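Local coordinates for protein LRA-12 (Uncultured bacterium, PDB 5AEB) that is a class B3 metallo-beta-lactamase with two zinc ions, a carbapenemase that hydrolyses beta-lactam antibiotics, at residues A[77-89]-A[159-171]. Numbering follows the deposited sequence.
With ZN (zinc ion), chain D; ZN (zinc ion), chain C.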
# COMPACT_ATOMS: atom_id res chain seq x y z
N THR A 77 -4.64 15.85 -7.52
CA THR A 77 -4.63 14.39 -7.48
C THR A 77 -5.12 13.82 -8.80
O THR A 77 -6.22 14.12 -9.22
CB THR A 77 -5.47 13.83 -6.31
OG1 THR A 77 -4.96 14.35 -5.08
CG2 THR A 77 -5.38 12.31 -6.24
N LYS A 78 -4.28 13.04 -9.47
CA LYS A 78 -4.65 12.50 -10.79
C LYS A 78 -4.86 11.00 -10.77
O LYS A 78 -5.67 10.48 -11.54
CB LYS A 78 -3.58 12.82 -11.83
CG LYS A 78 -3.40 14.27 -12.24
CD LYS A 78 -4.69 15.04 -12.55
CE LYS A 78 -4.30 16.43 -13.05
NZ LYS A 78 -5.01 17.57 -12.35
N ILE A 79 -4.13 10.32 -9.90
CA ILE A 79 -4.07 8.87 -9.85
C ILE A 79 -4.15 8.38 -8.39
O ILE A 79 -3.56 8.98 -7.48
CB ILE A 79 -2.83 8.29 -10.56
CG1 ILE A 79 -2.79 8.75 -12.03
CG2 ILE A 79 -2.81 6.75 -10.45
CD1 ILE A 79 -1.61 8.23 -12.85
N LEU A 80 -4.97 7.35 -8.20
CA LEU A 80 -5.12 6.62 -6.94
C LEU A 80 -4.66 5.18 -7.16
O LEU A 80 -5.11 4.50 -8.10
CB LEU A 80 -6.60 6.63 -6.50
CG LEU A 80 -7.25 8.02 -6.36
CD1 LEU A 80 -8.75 7.89 -6.12
CD2 LEU A 80 -6.57 8.85 -5.27
N LEU A 81 -3.79 4.72 -6.27
CA LEU A 81 -3.33 3.34 -6.25
C LEU A 81 -3.54 2.69 -4.88
O LEU A 81 -3.70 3.39 -3.88
CB LEU A 81 -1.84 3.29 -6.62
CG LEU A 81 -1.43 3.93 -7.95
CD1 LEU A 81 0.09 4.01 -8.05
CD2 LEU A 81 -2.01 3.14 -9.11
N THR A 82 -3.52 1.35 -4.84
CA THR A 82 -3.46 0.64 -3.58
C THR A 82 -2.55 -0.57 -3.68
O THR A 82 -2.44 -1.16 -4.75
CB THR A 82 -4.86 0.21 -3.04
OG1 THR A 82 -4.74 -0.42 -1.73
CG2 THR A 82 -5.55 -0.80 -4.00
N THR A 83 -1.93 -0.95 -2.58
CA THR A 83 -1.13 -2.17 -2.54
C THR A 83 -1.94 -3.45 -2.23
O THR A 83 -1.39 -4.57 -2.26
CB THR A 83 -0.02 -2.02 -1.51
OG1 THR A 83 -0.61 -1.62 -0.27
CG2 THR A 83 0.98 -0.92 -1.99
N GLN A 84 -3.24 -3.30 -1.95
CA GLN A 84 -3.91 -4.29 -1.14
C GLN A 84 -5.38 -3.95 -0.98
O GLN A 84 -5.69 -2.93 -0.36
CB GLN A 84 -3.30 -4.15 0.29
CG GLN A 84 -3.00 -5.40 0.97
CD GLN A 84 -2.85 -5.22 2.44
OE1 GLN A 84 -3.84 -5.41 3.19
NE2 GLN A 84 -1.60 -4.88 2.90
N ALA A 85 -6.30 -4.84 -1.38
CA ALA A 85 -7.72 -4.51 -1.19
C ALA A 85 -8.30 -4.96 0.16
O ALA A 85 -9.11 -5.89 0.23
CB ALA A 85 -8.56 -5.03 -2.35
N HIS A 86 -7.84 -4.32 1.24
CA HIS A 86 -8.39 -4.54 2.56
C HIS A 86 -8.83 -3.22 3.08
O HIS A 86 -8.27 -2.20 2.73
CB HIS A 86 -7.35 -5.11 3.53
CG HIS A 86 -7.17 -6.61 3.44
ND1 HIS A 86 -6.06 -7.24 3.89
CD2 HIS A 86 -8.01 -7.61 2.93
CE1 HIS A 86 -6.18 -8.56 3.66
NE2 HIS A 86 -7.38 -8.79 3.09
N TYR A 87 -9.80 -3.26 4.00
CA TYR A 87 -10.44 -2.05 4.52
C TYR A 87 -9.49 -1.09 5.21
O TYR A 87 -9.77 0.10 5.25
CB TYR A 87 -11.61 -2.39 5.46
CG TYR A 87 -11.19 -2.90 6.83
CD1 TYR A 87 -10.89 -4.25 7.03
CD2 TYR A 87 -11.05 -2.02 7.91
CE1 TYR A 87 -10.49 -4.72 8.28
CE2 TYR A 87 -10.66 -2.48 9.16
CZ TYR A 87 -10.38 -3.82 9.35
OH TYR A 87 -9.97 -4.27 10.61
N ASP A 88 -8.40 -1.61 5.77
CA ASP A 88 -7.38 -0.77 6.42
C ASP A 88 -6.51 0.04 5.40
O ASP A 88 -5.80 0.95 5.79
CB ASP A 88 -6.50 -1.55 7.47
CG ASP A 88 -5.79 -2.78 6.90
OD1 ASP A 88 -6.43 -3.51 6.06
OD2 ASP A 88 -4.59 -3.02 7.28
N HIS A 89 -6.63 -0.27 4.11
CA HIS A 89 -5.93 0.47 3.06
C HIS A 89 -6.81 1.04 1.98
O HIS A 89 -6.31 1.75 1.09
CB HIS A 89 -4.83 -0.38 2.45
CG HIS A 89 -4.02 -1.11 3.49
ND1 HIS A 89 -3.04 -0.52 4.17
CD2 HIS A 89 -4.13 -2.41 3.99
CE1 HIS A 89 -2.51 -1.40 5.05
NE2 HIS A 89 -3.19 -2.55 4.94
N PRO A 159 0.79 -11.46 -5.23
CA PRO A 159 -0.41 -12.00 -4.60
C PRO A 159 -0.17 -12.80 -3.34
O PRO A 159 0.96 -13.25 -3.06
CB PRO A 159 -1.03 -12.88 -5.71
CG PRO A 159 0.16 -13.37 -6.45
CD PRO A 159 1.05 -12.15 -6.52
N GLY A 160 -1.23 -12.98 -2.58
CA GLY A 160 -1.23 -13.91 -1.45
C GLY A 160 -1.95 -13.26 -0.31
O GLY A 160 -2.98 -13.76 0.12
N HIS A 161 -1.39 -12.15 0.19
CA HIS A 161 -2.08 -11.32 1.19
C HIS A 161 -3.49 -11.04 0.70
O HIS A 161 -4.46 -11.22 1.46
CB HIS A 161 -1.36 -10.02 1.49
CG HIS A 161 -1.98 -9.22 2.64
ND1 HIS A 161 -1.71 -9.48 3.93
CD2 HIS A 161 -2.89 -8.16 2.64
CE1 HIS A 161 -2.40 -8.65 4.72
NE2 HIS A 161 -3.12 -7.82 3.93
N THR A 162 -3.59 -10.59 -0.56
CA THR A 162 -4.86 -10.56 -1.26
C THR A 162 -4.60 -11.20 -2.62
O THR A 162 -3.44 -11.44 -3.01
CB THR A 162 -5.51 -9.14 -1.38
OG1 THR A 162 -4.70 -8.26 -2.18
CG2 THR A 162 -5.72 -8.53 -0.04
N LYS A 163 -5.67 -11.53 -3.34
CA LYS A 163 -5.50 -12.12 -4.67
C LYS A 163 -4.79 -11.13 -5.63
O LYS A 163 -4.18 -11.55 -6.60
CB LYS A 163 -6.84 -12.56 -5.25
CG LYS A 163 -7.58 -13.56 -4.37
CD LYS A 163 -8.82 -14.09 -5.09
CE LYS A 163 -9.69 -14.88 -4.11
NZ LYS A 163 -10.27 -16.07 -4.80
N GLY A 164 -4.92 -9.82 -5.37
CA GLY A 164 -4.28 -8.81 -6.21
C GLY A 164 -3.31 -7.90 -5.46
O GLY A 164 -3.04 -6.79 -5.91
N SER A 165 -2.80 -8.32 -4.31
CA SER A 165 -1.88 -7.42 -3.62
C SER A 165 -0.62 -7.21 -4.48
O SER A 165 -0.23 -8.08 -5.30
CB SER A 165 -1.59 -7.84 -2.17
OG SER A 165 -1.44 -9.24 -2.02
N CYS A 166 0.00 -6.05 -4.31
CA CYS A 166 1.02 -5.61 -5.26
C CYS A 166 1.95 -4.58 -4.64
O CYS A 166 1.63 -3.96 -3.62
CB CYS A 166 0.35 -5.01 -6.51
SG CYS A 166 -0.70 -3.59 -6.11
N SER A 167 3.10 -4.40 -5.26
CA SER A 167 4.05 -3.40 -4.84
C SER A 167 4.28 -2.46 -6.05
O SER A 167 3.92 -2.81 -7.19
CB SER A 167 5.35 -4.11 -4.45
OG SER A 167 5.14 -4.94 -3.31
N PHE A 168 4.89 -1.32 -5.79
CA PHE A 168 5.26 -0.37 -6.81
C PHE A 168 6.74 -0.03 -6.69
O PHE A 168 7.24 0.26 -5.61
CB PHE A 168 4.42 0.92 -6.77
CG PHE A 168 2.95 0.67 -6.83
CD1 PHE A 168 2.31 0.53 -8.05
CD2 PHE A 168 2.22 0.50 -5.66
CE1 PHE A 168 0.94 0.26 -8.10
CE2 PHE A 168 0.87 0.25 -5.70
CZ PHE A 168 0.23 0.10 -6.93
N LEU A 169 7.41 -0.11 -7.82
CA LEU A 169 8.82 0.19 -7.95
C LEU A 169 8.96 1.41 -8.87
O LEU A 169 8.40 1.44 -9.99
CB LEU A 169 9.51 -1.03 -8.58
CG LEU A 169 11.02 -1.11 -8.77
CD1 LEU A 169 11.68 -1.15 -7.39
CD2 LEU A 169 11.28 -2.42 -9.56
N PHE A 170 9.66 2.44 -8.37
CA PHE A 170 9.87 3.67 -9.14
C PHE A 170 11.08 4.46 -8.66
O PHE A 170 11.47 4.37 -7.49
CB PHE A 170 8.63 4.60 -9.12
CG PHE A 170 8.41 5.27 -7.80
CD1 PHE A 170 7.88 4.55 -6.71
CD2 PHE A 170 8.72 6.62 -7.62
CE1 PHE A 170 7.69 5.15 -5.47
CE2 PHE A 170 8.50 7.24 -6.39
CZ PHE A 170 8.00 6.51 -5.31
N ASP A 171 11.65 5.22 -9.60
CA ASP A 171 12.72 6.16 -9.31
C ASP A 171 12.21 7.57 -9.00
O ASP A 171 11.31 8.05 -9.67
CB ASP A 171 13.68 6.22 -10.49
CG ASP A 171 14.42 4.93 -10.68
OD1 ASP A 171 14.75 4.30 -9.66
OD2 ASP A 171 14.69 4.54 -11.83
ZN ZN D . -4.32 -6.63 4.44
ZN ZN C . -3.08 -3.86 6.36
O HOH W 1 -1.93 -5.33 6.09
O HOH W 2 -4.19 -5.32 5.78
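Thr162 lays its CG2 methyl over one face of the His86 imidazole, a CH-pi contact 3.7 Å from the ring centroid, while His161 CE1 and NE2 lie near the plane of the His86 ring at its edge, the two ring planes meeting obliquely at 66°. Gln84 OE1 lies at the edge of the His161 ring, near its plane, with amide and ring planes 63° apart. The Phe168 ring carries Leu81 CD1 over one face, 4.1 Å from its centroid; its rim faces Thr82 O and the CG2 methyl of Thr83. The Phe168 side chain leaves its strand toward 77-89, and with CG anti to the carbonyl carbon (chi1 -55°) the ring reaches Leu81 and Thr83.

Between the Phe168 packing and the histidines the backbones are joined by one hydrogen bond, Cys166 N to Thr83 O at 2.9 Å. Cys166 SG sits 3.3 Å from Thr82 O.

At the other end a zinc ion ties the segments together. Gln84 OE1 binds it at 1.8 Å, His86 ND1 at 1.9 Å and His161 NE2 at 1.8 Å. Thr162 OG1 is hydrogen-bonded to Asp110, so the residue that covers His86 is itself held from outside.

The fourth ligand is a water that also binds the second zinc, whose protein ligands are Asp88, His89 and His227. Two ligand-bearing loops, each at the end of a strand from a different sheet, thus meet at the dinuclear site of the alpha-beta/beta-alpha metallo-beta-lactamase fold, with glutamine among the ligands of the first zinc.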